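Local coordinates for metallocarboxypeptidase (Trypanosoma cruzi, PDB 3DWC), which probably removes single amino acids, other than proline, from the C-terminal end of peptides as a metal-dependent carboxypeptidase of the M32 family, at residues S435-E440 with G456-K461; E464-H469 with R480-E485; V247-K252 with G270-E275; R217-V222 with A319-E324. All coordinates share one frame; numbering follows the deposited sequence.

Contact 1 of 4, residues S435-E440 with G456-K461. With ALA (alanine), chain P; GLY (glycine), chain O.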
# COMPACT_ATOMS: atom_id res chain seq x y z
N SER B 435 27.61 -22.78 13.58
CA SER B 435 28.69 -23.47 14.30
C SER B 435 28.74 -23.08 15.75
O SER B 435 28.89 -23.91 16.57
CB SER B 435 30.10 -23.19 13.71
OG SER B 435 30.16 -23.80 12.46
N CYS B 436 28.72 -21.78 16.02
CA CYS B 436 28.65 -21.23 17.36
C CYS B 436 27.43 -21.70 18.15
O CYS B 436 27.52 -22.13 19.32
CB CYS B 436 28.63 -19.69 17.28
SG CYS B 436 28.51 -18.93 18.89
N VAL B 437 26.26 -21.58 17.55
CA VAL B 437 25.04 -22.04 18.19
C VAL B 437 25.15 -23.51 18.59
O VAL B 437 24.73 -23.86 19.68
CB VAL B 437 23.78 -21.72 17.34
CG1 VAL B 437 22.57 -22.47 17.86
CG2 VAL B 437 23.48 -20.20 17.35
N ARG B 438 25.73 -24.37 17.75
CA ARG B 438 25.80 -25.81 18.05
C ARG B 438 26.84 -26.08 19.15
O ARG B 438 26.66 -26.93 20.02
CB ARG B 438 26.14 -26.62 16.79
CG ARG B 438 24.95 -26.89 15.86
CD ARG B 438 25.40 -27.37 14.46
NE ARG B 438 24.22 -27.68 13.65
CZ ARG B 438 23.43 -28.72 13.87
NH1 ARG B 438 22.37 -28.89 13.12
NH2 ARG B 438 23.69 -29.58 14.84
N ARG B 439 27.92 -25.30 19.12
CA ARG B 439 28.91 -25.28 20.17
C ARG B 439 28.30 -24.91 21.51
O ARG B 439 28.57 -25.52 22.54
CB ARG B 439 29.96 -24.21 19.84
CG ARG B 439 31.34 -24.71 19.74
CD ARG B 439 32.31 -23.64 20.13
NE ARG B 439 32.29 -22.54 19.18
CZ ARG B 439 31.97 -21.27 19.45
NH1 ARG B 439 31.62 -20.88 20.68
NH2 ARG B 439 32.04 -20.38 18.46
N GLU B 440 27.50 -23.85 21.50
CA GLU B 440 26.92 -23.38 22.77
C GLU B 440 25.78 -24.23 23.31
O GLU B 440 25.70 -24.53 24.50
CB GLU B 440 26.42 -21.96 22.58
CG GLU B 440 27.56 -20.98 22.46
CD GLU B 440 27.10 -19.54 22.30
OE1 GLU B 440 25.89 -19.24 22.44
OE2 GLU B 440 27.97 -18.71 22.03
N GLY B 456 12.71 -22.04 19.18
CA GLY B 456 12.89 -20.88 20.07
C GLY B 456 14.29 -20.69 20.64
O GLY B 456 14.73 -19.56 20.83
N LYS B 457 14.99 -21.78 20.96
CA LYS B 457 16.31 -21.67 21.61
C LYS B 457 17.32 -21.18 20.56
O LYS B 457 18.30 -20.41 20.83
CB LYS B 457 16.74 -23.02 22.15
CG LYS B 457 16.20 -23.36 23.51
CD LYS B 457 16.54 -24.77 23.86
CE LYS B 457 16.00 -25.14 25.22
NZ LYS B 457 16.67 -26.38 25.71
N ILE B 458 17.08 -21.63 19.33
CA ILE B 458 17.93 -21.25 18.23
C ILE B 458 17.66 -19.79 17.93
O ILE B 458 18.60 -19.00 17.87
CB ILE B 458 17.76 -22.15 17.01
CG1 ILE B 458 18.07 -23.63 17.33
CG2 ILE B 458 18.73 -21.73 15.87
CD1 ILE B 458 17.70 -24.55 16.10
N LEU B 459 16.39 -19.42 17.77
CA LEU B 459 16.02 -18.06 17.39
C LEU B 459 16.49 -17.09 18.47
O LEU B 459 16.93 -16.01 18.14
CB LEU B 459 14.50 -17.91 17.13
CG LEU B 459 13.88 -18.84 16.08
CD1 LEU B 459 12.36 -18.77 16.10
CD2 LEU B 459 14.47 -18.51 14.69
N ALA B 460 16.44 -17.50 19.74
CA ALA B 460 16.90 -16.65 20.82
C ALA B 460 18.39 -16.32 20.74
O ALA B 460 18.80 -15.19 20.99
CB ALA B 460 16.58 -17.24 22.18
N LYS B 461 19.19 -17.30 20.38
CA LYS B 461 20.64 -17.07 20.16
C LYS B 461 20.89 -16.10 19.00
O LYS B 461 21.78 -15.26 19.08
CB LYS B 461 21.37 -18.36 19.81
CG LYS B 461 21.60 -19.30 20.93
CD LYS B 461 22.72 -18.82 21.87
CE LYS B 461 22.81 -19.70 23.14
NZ LYS B 461 23.94 -19.29 24.02
N ALA P . 11.35 -22.26 23.07
CA ALA P . 12.00 -21.62 24.24
C ALA P . 12.77 -20.35 23.86
O ALA P . 13.89 -20.12 24.35
CB ALA P . 12.92 -22.62 24.95
N GLY O . 10.35 -23.06 20.26
CA GLY O . 9.59 -22.80 21.52
C GLY O . 10.23 -21.82 22.49
O GLY O . 9.74 -20.69 22.68
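V437 and K461 mark the closest backbone approach of two helical segments, 435-440 and 456-461, whose axes pass 10.7 Å apart with their N-to-C directions at 121°. This is a helix-helix contact in the largely helical M32 carboxypeptidase fold, joining helix 421-441 to helix 456-467 by one apolar patch and one ion pair. In the patch, V437 sends CG2 against the start of the K461 side chain, 3.7 Å from its CB, and the valine and the lysine run past one another in opposite senses. The other methyl, CG1, reaches I458 CG2 more loosely, at 4.4 Å. I458 and V437 are both buried, and I458 also packs on V446 and C449 of helix 443-451, which links the two helices in sequence. Beyond the valine, K461 bends at chi2 (-74°) and then runs straight, bringing its ammonium to the extended side chain of E440. K465 binds the other carboxylate oxygen, and two positive charges would be expected to stabilise the ionised form of E440. At the N-terminal end of helix 456-467, the backbone N of G456 lies 2.8 Å from the N of a bound glycine. In the ion pair, K461 NZ meets E440 OE1 on the anti side of the carboxylate, 30° out of its plane; the modelled 2.5 Å between these two atoms is shorter than expected, and its exact length is doubtful.

Contact 2 of 4, residues E464-H469 with R480-E485. With SO4 (sulfate ion), chain S.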
# COMPACT_ATOMS: atom_id res chain seq x y z
N GLU B 464 19.98 -12.57 20.29
CA GLU B 464 21.00 -12.08 21.18
C GLU B 464 22.26 -11.71 20.40
O GLU B 464 22.85 -10.67 20.65
CB GLU B 464 21.36 -13.11 22.31
CG GLU B 464 22.91 -13.15 22.67
CD GLU B 464 23.32 -14.39 23.46
OE1 GLU B 464 22.64 -14.66 24.50
OE2 GLU B 464 24.34 -15.08 23.09
N LYS B 465 22.70 -12.59 19.53
CA LYS B 465 23.99 -12.42 18.88
C LYS B 465 24.00 -11.39 17.77
O LYS B 465 25.01 -10.71 17.57
CB LYS B 465 24.53 -13.75 18.32
CG LYS B 465 24.96 -14.70 19.40
CD LYS B 465 25.28 -16.12 18.85
CE LYS B 465 25.72 -17.02 19.99
NZ LYS B 465 26.93 -16.49 20.75
N ILE B 466 22.89 -11.28 17.06
CA ILE B 466 22.84 -10.49 15.88
C ILE B 466 21.72 -9.46 15.94
O ILE B 466 21.99 -8.26 15.87
CB ILE B 466 22.68 -11.33 14.60
CG1 ILE B 466 23.80 -12.38 14.49
CG2 ILE B 466 22.62 -10.40 13.38
CD1 ILE B 466 25.23 -11.77 14.42
N TRP B 467 20.47 -9.92 16.02
CA TRP B 467 19.35 -9.03 15.70
C TRP B 467 19.28 -7.83 16.62
O TRP B 467 19.06 -6.74 16.16
CB TRP B 467 17.98 -9.74 15.60
CG TRP B 467 17.94 -11.01 14.81
CD1 TRP B 467 18.74 -11.36 13.78
CD2 TRP B 467 16.99 -12.06 14.97
NE1 TRP B 467 18.36 -12.59 13.28
CE2 TRP B 467 17.30 -13.05 14.02
CE3 TRP B 467 15.94 -12.29 15.85
CZ2 TRP B 467 16.59 -14.24 13.93
CZ3 TRP B 467 15.25 -13.49 15.78
CH2 TRP B 467 15.58 -14.44 14.83
N GLN B 468 19.54 -7.99 17.91
CA GLN B 468 19.35 -6.85 18.84
C GLN B 468 20.37 -5.72 18.68
O GLN B 468 20.13 -4.64 19.17
CB GLN B 468 19.41 -7.30 20.30
CG GLN B 468 20.82 -7.74 20.74
CD GLN B 468 20.88 -7.92 22.24
OE1 GLN B 468 20.18 -7.22 22.94
NE2 GLN B 468 21.73 -8.84 22.74
N HIS B 469 21.49 -6.00 18.01
CA HIS B 469 22.56 -5.02 17.86
C HIS B 469 22.40 -4.06 16.64
O HIS B 469 23.02 -2.98 16.61
CB HIS B 469 23.89 -5.77 17.81
CG HIS B 469 24.16 -6.59 19.04
ND1 HIS B 469 24.33 -6.01 20.28
CD2 HIS B 469 24.26 -7.93 19.23
CE1 HIS B 469 24.55 -6.96 21.18
NE2 HIS B 469 24.48 -8.13 20.57
N ARG B 480 32.77 -11.01 16.03
CA ARG B 480 33.64 -11.35 17.14
C ARG B 480 32.86 -11.54 18.43
O ARG B 480 33.07 -12.50 19.19
CB ARG B 480 34.69 -10.25 17.38
CG ARG B 480 36.08 -10.57 16.95
CD ARG B 480 37.12 -9.62 17.56
NE ARG B 480 37.16 -8.35 16.84
CZ ARG B 480 37.99 -8.05 15.84
NH1 ARG B 480 37.92 -6.86 15.25
NH2 ARG B 480 38.91 -8.92 15.41
N GLN B 481 31.97 -10.61 18.72
CA GLN B 481 31.19 -10.71 19.95
C GLN B 481 30.26 -11.93 19.90
O GLN B 481 30.09 -12.64 20.89
CB GLN B 481 30.37 -9.45 20.15
CG GLN B 481 29.99 -9.21 21.59
CD GLN B 481 29.16 -7.95 21.76
OE1 GLN B 481 29.66 -6.91 22.15
NE2 GLN B 481 27.88 -8.03 21.37
N ALA B 482 29.71 -12.18 18.73
CA ALA B 482 28.70 -13.20 18.53
C ALA B 482 29.28 -14.60 18.46
O ALA B 482 28.64 -15.55 18.87
CB ALA B 482 27.92 -12.93 17.21
N THR B 483 30.44 -14.75 17.84
CA THR B 483 30.94 -16.08 17.47
C THR B 483 32.40 -16.29 17.85
O THR B 483 32.94 -17.36 17.61
CB THR B 483 30.84 -16.29 15.92
OG1 THR B 483 31.77 -15.42 15.26
CG2 THR B 483 29.40 -16.06 15.40
N GLY B 484 33.07 -15.28 18.38
CA GLY B 484 34.42 -15.44 18.84
C GLY B 484 35.48 -14.96 17.86
O GLY B 484 36.63 -14.88 18.22
N GLU B 485 35.10 -14.66 16.63
CA GLU B 485 36.07 -14.24 15.64
C GLU B 485 35.38 -13.47 14.51
O GLU B 485 34.15 -13.46 14.38
CB GLU B 485 36.80 -15.46 15.04
CG GLU B 485 35.87 -16.39 14.27
CD GLU B 485 36.53 -17.66 13.77
OE1 GLU B 485 37.74 -17.67 13.46
OE2 GLU B 485 35.81 -18.67 13.65
S SO4 S . 39.80 -12.18 14.73
O1 SO4 S . 40.25 -10.89 14.21
O2 SO4 S . 38.79 -12.01 15.77
O3 SO4 S . 39.34 -12.98 13.60
O4 SO4 S . 40.91 -12.90 15.38
O HOH W 1 27.19 -10.03 19.09
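K465 and A482 bring together the C-terminal parts of two successive helices, 456-467 and 475-483, in a largely buried contact near the C-terminal end of the chain. Their CA atoms are just 4.8 Å apart, a closeness permitted by the small A482 side chain, whose CB rests 3.7 Å from K465 CB. I466 adds to this apolar centre with CD1, 4.0 Å from A482 CB. From there the K465 chain runs straight along the A482 carbonyl and turns at its last torsion (chi4 -58°), setting NZ 2.7 Å from A482 O; the C=O...N angle is 147°, with the donor tilted out of the carbonyl plane. Its second partner is E440, so this buried lysine is satisfied by a carboxylate and a backbone carbonyl in the last part of helix 475-483. Water 1 also joins the segments: it donates to K465 O and accepts from Q481 NE2, at 3.1 Å. The Q481 amide lies slanted to the H469 ring, its plane 66° from it, while Q468 CG covers one face of that ring, 3.6 Å above its centre. Farther along, R480 NH2 donates to O2 of a sulfate, probably from the crystallisation liquor. The turn of helix 456-467 at 464-467 is of the wider pi type, and G484 leaves helix 475-483 with positive phi. The arrangement is that of two consecutive helices joined by a short connection and packed together near the C-terminal ends of both, here within the all-helical C-terminal part of the M32 fold.

Contact 3 of 4, residues V247-K252 with G270-E275; sequences VRITTK and GHAKYE. With CO (cobalt (II) ion), chain Q.
V247 and A272 make the centre of this strand-on-helix contact, with V247 CG1 lying 3.7 Å from A272 CB. The two methyls of V247 divide the work: CG1, anti to the backbone N (chi1 176°), covers the alanine, while CG2 turns to E275 and comes 3.9 Å from its CB. I249, two residues along the strand, adds CG2 at 4.1 Å from A272 CB. The contact is thus wholly apolar, with no hydrogen bond from one segment to the other. E275 gives it only the base of its side chain; the chain then bends, and the carboxylate is taken by H297 and K244.

One residue before the alanine, H271 turns to the metal. Its NE2 binds the cobalt ion at 2.2 Å, with waters 2, 3 and 4 as further ligands and H267 and E298 completing the site. H267, E268 and H271 make up the HExxH motif, in which E268 is the predicted proton donor/acceptor; I249 also packs on E268, so the strand packs against this part of the metal-binding helix.

On its other face the strand sends R248 away from the helix to a salt bridge with D29 of the second subunit. Strand 246-251 is the middle strand of its small mixed sheet, flanked by 230-234 and 240-241; its residues 247-251 run nearly antiparallel to 270-275 of helix 259-276 (174°), the axes of these segments 9.1 Å apart.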
# COMPACT_ATOMS: atom_id res chain seq x y z
N VAL B 247 6.39 -6.09 8.46
CA VAL B 247 7.31 -6.73 7.52
C VAL B 247 6.49 -7.65 6.62
O VAL B 247 5.77 -8.48 7.11
CB VAL B 247 8.41 -7.55 8.24
CG1 VAL B 247 9.34 -8.33 7.15
CG2 VAL B 247 9.20 -6.67 9.11
N ARG B 248 6.59 -7.45 5.32
CA ARG B 248 5.74 -8.07 4.35
C ARG B 248 6.62 -8.82 3.34
O ARG B 248 7.40 -8.22 2.60
CB ARG B 248 4.86 -7.01 3.63
CG ARG B 248 4.01 -6.22 4.61
CD ARG B 248 2.94 -5.39 3.94
NE ARG B 248 2.20 -4.62 4.93
CZ ARG B 248 1.21 -3.80 4.62
NH1 ARG B 248 0.87 -3.66 3.36
NH2 ARG B 248 0.64 -3.06 5.54
N ILE B 249 6.46 -10.15 3.33
CA ILE B 249 7.17 -11.04 2.47
C ILE B 249 6.22 -11.62 1.42
O ILE B 249 5.02 -11.67 1.61
CB ILE B 249 7.85 -12.16 3.27
CG1 ILE B 249 6.88 -13.17 3.85
CG2 ILE B 249 8.67 -11.60 4.42
CD1 ILE B 249 7.64 -14.41 4.28
N THR B 250 6.77 -12.04 0.30
CA THR B 250 5.96 -12.65 -0.74
C THR B 250 6.61 -13.94 -1.26
O THR B 250 7.77 -14.27 -0.94
CB THR B 250 5.81 -11.72 -1.91
OG1 THR B 250 7.09 -11.53 -2.48
CG2 THR B 250 5.23 -10.38 -1.47
N THR B 251 5.83 -14.63 -2.09
CA THR B 251 6.25 -15.85 -2.74
C THR B 251 5.35 -16.04 -3.94
O THR B 251 4.51 -15.21 -4.28
CB THR B 251 6.12 -17.07 -1.80
OG1 THR B 251 6.77 -18.20 -2.39
CG2 THR B 251 4.63 -17.44 -1.55
N LYS B 252 5.51 -17.17 -4.58
CA LYS B 252 4.82 -17.42 -5.83
C LYS B 252 4.67 -18.93 -5.87
O LYS B 252 5.54 -19.64 -5.41
CB LYS B 252 5.71 -16.94 -6.94
CG LYS B 252 5.08 -16.87 -8.31
CD LYS B 252 6.07 -17.36 -9.38
CE LYS B 252 7.40 -16.56 -9.38
NZ LYS B 252 8.42 -17.09 -10.41
N GLY B 270 13.59 -15.80 7.20
CA GLY B 270 14.85 -15.56 7.91
C GLY B 270 15.25 -14.08 7.88
O GLY B 270 15.72 -13.57 8.88
N HIS B 271 15.12 -13.43 6.72
CA HIS B 271 15.28 -11.96 6.59
C HIS B 271 14.30 -11.22 7.53
O HIS B 271 14.70 -10.34 8.31
CB HIS B 271 15.01 -11.50 5.14
CG HIS B 271 16.10 -11.78 4.15
ND1 HIS B 271 17.39 -11.32 4.29
CD2 HIS B 271 16.06 -12.40 2.95
CE1 HIS B 271 18.12 -11.71 3.25
NE2 HIS B 271 17.33 -12.36 2.42
N ALA B 272 13.01 -11.63 7.50
CA ALA B 272 11.95 -11.01 8.29
C ALA B 272 12.24 -11.00 9.77
O ALA B 272 11.93 -10.01 10.47
CB ALA B 272 10.60 -11.71 8.03
N LYS B 273 12.78 -12.10 10.27
CA LYS B 273 13.04 -12.20 11.72
C LYS B 273 14.07 -11.17 12.12
O LYS B 273 14.00 -10.59 13.21
CB LYS B 273 13.54 -13.59 12.09
CG LYS B 273 12.48 -14.75 11.94
CD LYS B 273 11.28 -14.59 12.89
CE LYS B 273 11.68 -14.81 14.38
NZ LYS B 273 10.51 -14.61 15.29
N TYR B 274 15.03 -10.91 11.25
CA TYR B 274 16.01 -9.87 11.52
C TYR B 274 15.32 -8.50 11.59
O TYR B 274 15.45 -7.77 12.60
CB TYR B 274 17.11 -9.91 10.46
CG TYR B 274 18.39 -9.12 10.70
CD1 TYR B 274 18.67 -8.46 11.88
CD2 TYR B 274 19.35 -9.09 9.71
CE1 TYR B 274 19.94 -7.76 12.05
CE2 TYR B 274 20.56 -8.38 9.86
CZ TYR B 274 20.84 -7.74 11.04
OH TYR B 274 22.04 -7.09 11.16
N GLU B 275 14.55 -8.18 10.54
CA GLU B 275 13.81 -6.92 10.47
C GLU B 275 12.84 -6.72 11.66
O GLU B 275 12.82 -5.62 12.25
CB GLU B 275 13.09 -6.80 9.12
CG GLU B 275 14.06 -6.69 7.92
CD GLU B 275 14.85 -5.38 7.94
OE1 GLU B 275 16.05 -5.34 7.57
OE2 GLU B 275 14.28 -4.37 8.35
CO CO Q . 17.95 -13.23 0.51
O HOH W 2 18.71 -13.69 -1.06
O HOH W 3 16.05 -12.94 -0.67
O HOH W 4 18.47 -11.38 -0.53

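Contact 4 of 4, residues R217-V222 with A319-E324; sequences RFFMDV and APRLVE
R321 meets F218 and F219 with CG, CD and the NE end of its guanidinium, joining helix 312-326 to helix 209-222 across 9.4 Å between the CA atoms of F218 and R321. The apolar contacts come first. R321 CD approaches F218 CE2 at 3.6 Å, obliquely to the ring, and R321 CG lies 4.2 Å from CZ of F219. F218 directs its ring toward helix 312-326 because CG stands anti to the backbone N, whereas R321 bends at chi2 (-69°), which lays its methylenes against both rings.

The flat groups are turned differently. The guanidinium of R321 is 81° from the plane of F218 but only 20° from that of F219. R321 NE lies 3.9 Å from F218 CZ, and F218 CE2 sits at the guanidinium edge. The two phenylalanines also touch each other: F218 CD2 stands 3.9 Å above the F219 ring, offset toward its rim, while F219 CE2 lies in the plane of the F218 ring at its edge.

No hydrogen bond joins the segments. The charged group's contacts include a long salt bridge from R321 NH1 to E324 OE1, at 3.8 Å, and a cation-pi contact with F317, both on its own helix. F317 also packs on F218 and V222, and F219 reaches F314 and L318, so these residues of helix 312-326 also adjoin the contact. The helices are thus joined here by van der Waals contact of an arginine chain with two rings, while its charge has partners within helix 312-326.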
# COMPACT_ATOMS: atom_id res chain seq x y z
N ARG B 217 2.54 -20.72 5.68
CA ARG B 217 2.18 -19.99 6.89
C ARG B 217 2.49 -20.81 8.11
O ARG B 217 2.81 -20.26 9.15
CB ARG B 217 0.68 -19.63 6.94
CG ARG B 217 0.28 -18.63 5.89
CD ARG B 217 -1.21 -18.22 5.96
NE ARG B 217 -1.36 -17.29 4.86
CZ ARG B 217 -1.13 -15.98 4.93
NH1 ARG B 217 -0.85 -15.39 6.09
NH2 ARG B 217 -1.25 -15.26 3.81
N PHE B 218 2.29 -22.13 8.01
CA PHE B 218 2.57 -23.02 9.13
C PHE B 218 4.05 -22.88 9.44
O PHE B 218 4.43 -22.74 10.59
CB PHE B 218 2.23 -24.47 8.82
CG PHE B 218 2.70 -25.42 9.88
CD1 PHE B 218 2.03 -25.52 11.08
CD2 PHE B 218 3.84 -26.18 9.70
CE1 PHE B 218 2.49 -26.36 12.08
CE2 PHE B 218 4.29 -27.03 10.67
CZ PHE B 218 3.62 -27.14 11.86
N PHE B 219 4.90 -22.85 8.42
CA PHE B 219 6.31 -22.70 8.67
C PHE B 219 6.72 -21.33 9.14
O PHE B 219 7.59 -21.23 10.02
CB PHE B 219 7.17 -23.27 7.55
CG PHE B 219 7.23 -24.78 7.59
CD1 PHE B 219 8.12 -25.42 8.44
CD2 PHE B 219 6.41 -25.55 6.78
CE1 PHE B 219 8.18 -26.83 8.48
CE2 PHE B 219 6.48 -26.92 6.80
CZ PHE B 219 7.36 -27.57 7.66
N MET B 220 6.04 -20.28 8.67
CA MET B 220 6.25 -18.99 9.24
C MET B 220 5.90 -19.01 10.76
O MET B 220 6.62 -18.39 11.56
CB MET B 220 5.43 -17.95 8.51
CG MET B 220 5.91 -17.76 7.07
SD MET B 220 4.93 -16.63 6.13
CE MET B 220 5.44 -15.03 6.80
N ASP B 221 4.85 -19.74 11.17
CA ASP B 221 4.57 -19.96 12.61
C ASP B 221 5.67 -20.73 13.37
O ASP B 221 6.00 -20.42 14.53
CB ASP B 221 3.24 -20.71 12.80
CG ASP B 221 2.02 -19.84 12.49
OD1 ASP B 221 2.12 -18.58 12.43
OD2 ASP B 221 0.92 -20.43 12.33
N VAL B 222 6.24 -21.74 12.71
CA VAL B 222 7.38 -22.48 13.26
C VAL B 222 8.54 -21.52 13.52
O VAL B 222 9.20 -21.62 14.53
CB VAL B 222 7.81 -23.66 12.33
CG1 VAL B 222 9.14 -24.28 12.76
CG2 VAL B 222 6.67 -24.72 12.24
N ALA B 319 8.66 -34.02 6.47
CA ALA B 319 8.00 -35.12 5.75
C ALA B 319 6.55 -35.38 6.15
O ALA B 319 5.65 -35.44 5.27
CB ALA B 319 8.84 -36.38 5.82
N PRO B 320 6.29 -35.57 7.45
CA PRO B 320 4.90 -35.75 7.88
C PRO B 320 3.97 -34.54 7.72
O PRO B 320 2.75 -34.72 7.66
CB PRO B 320 5.02 -36.07 9.39
CG PRO B 320 6.45 -36.30 9.66
CD PRO B 320 7.22 -35.61 8.60
N ARG B 321 4.50 -33.32 7.71
CA ARG B 321 3.70 -32.18 7.30
C ARG B 321 3.35 -32.24 5.84
O ARG B 321 2.27 -31.78 5.43
CB ARG B 321 4.40 -30.86 7.55
CG ARG B 321 4.90 -30.69 8.97
CD ARG B 321 3.81 -30.54 9.97
NE ARG B 321 4.35 -30.93 11.25
CZ ARG B 321 4.37 -32.17 11.73
NH1 ARG B 321 3.75 -33.18 11.10
NH2 ARG B 321 4.96 -32.39 12.91
N LEU B 322 4.22 -32.81 5.02
CA LEU B 322 3.89 -32.93 3.60
C LEU B 322 2.77 -33.94 3.45
O LEU B 322 1.90 -33.77 2.61
CB LEU B 322 5.08 -33.30 2.73
CG LEU B 322 6.25 -32.31 2.68
CD1 LEU B 322 7.46 -32.95 1.95
CD2 LEU B 322 5.85 -31.01 2.07
N VAL B 323 2.77 -35.00 4.25
CA VAL B 323 1.66 -35.99 4.20
C VAL B 323 0.33 -35.33 4.65
O VAL B 323 -0.70 -35.43 3.98
CB VAL B 323 1.99 -37.23 5.05
CG1 VAL B 323 0.74 -38.17 5.18
CG2 VAL B 323 3.17 -37.94 4.45
N GLU B 324 0.39 -34.59 5.74
CA GLU B 324 -0.75 -33.90 6.31
C GLU B 324 -1.41 -32.85 5.40
O GLU B 324 -2.65 -32.78 5.32
CB GLU B 324 -0.28 -33.25 7.60
CG GLU B 324 -1.34 -32.45 8.30
CD GLU B 324 -0.78 -31.67 9.48
OE1 GLU B 324 0.43 -31.86 9.80
OE2 GLU B 324 -1.58 -30.88 10.07

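From the N terminus, helix 209-222 comes first and pairs with helix 312-326 in contact 4, closing a loop of 96 residues. Contact 3 is nested inside that loop and ties the small sheet to the metal-binding helix 259-276; the two meet where I249 touches M220. After this loop, contacts 1 and 2 follow in series near the C-terminal end, sharing helix 456-467. Contact 1 joins it back to helix 421-441 and contact 2 carries it on to helix 475-483, with the E440-K465 salt bridge between them. W467 and I466 of contact 2 then pack on Y274, linking these C-terminal helices to the metal-binding helix of contact 3.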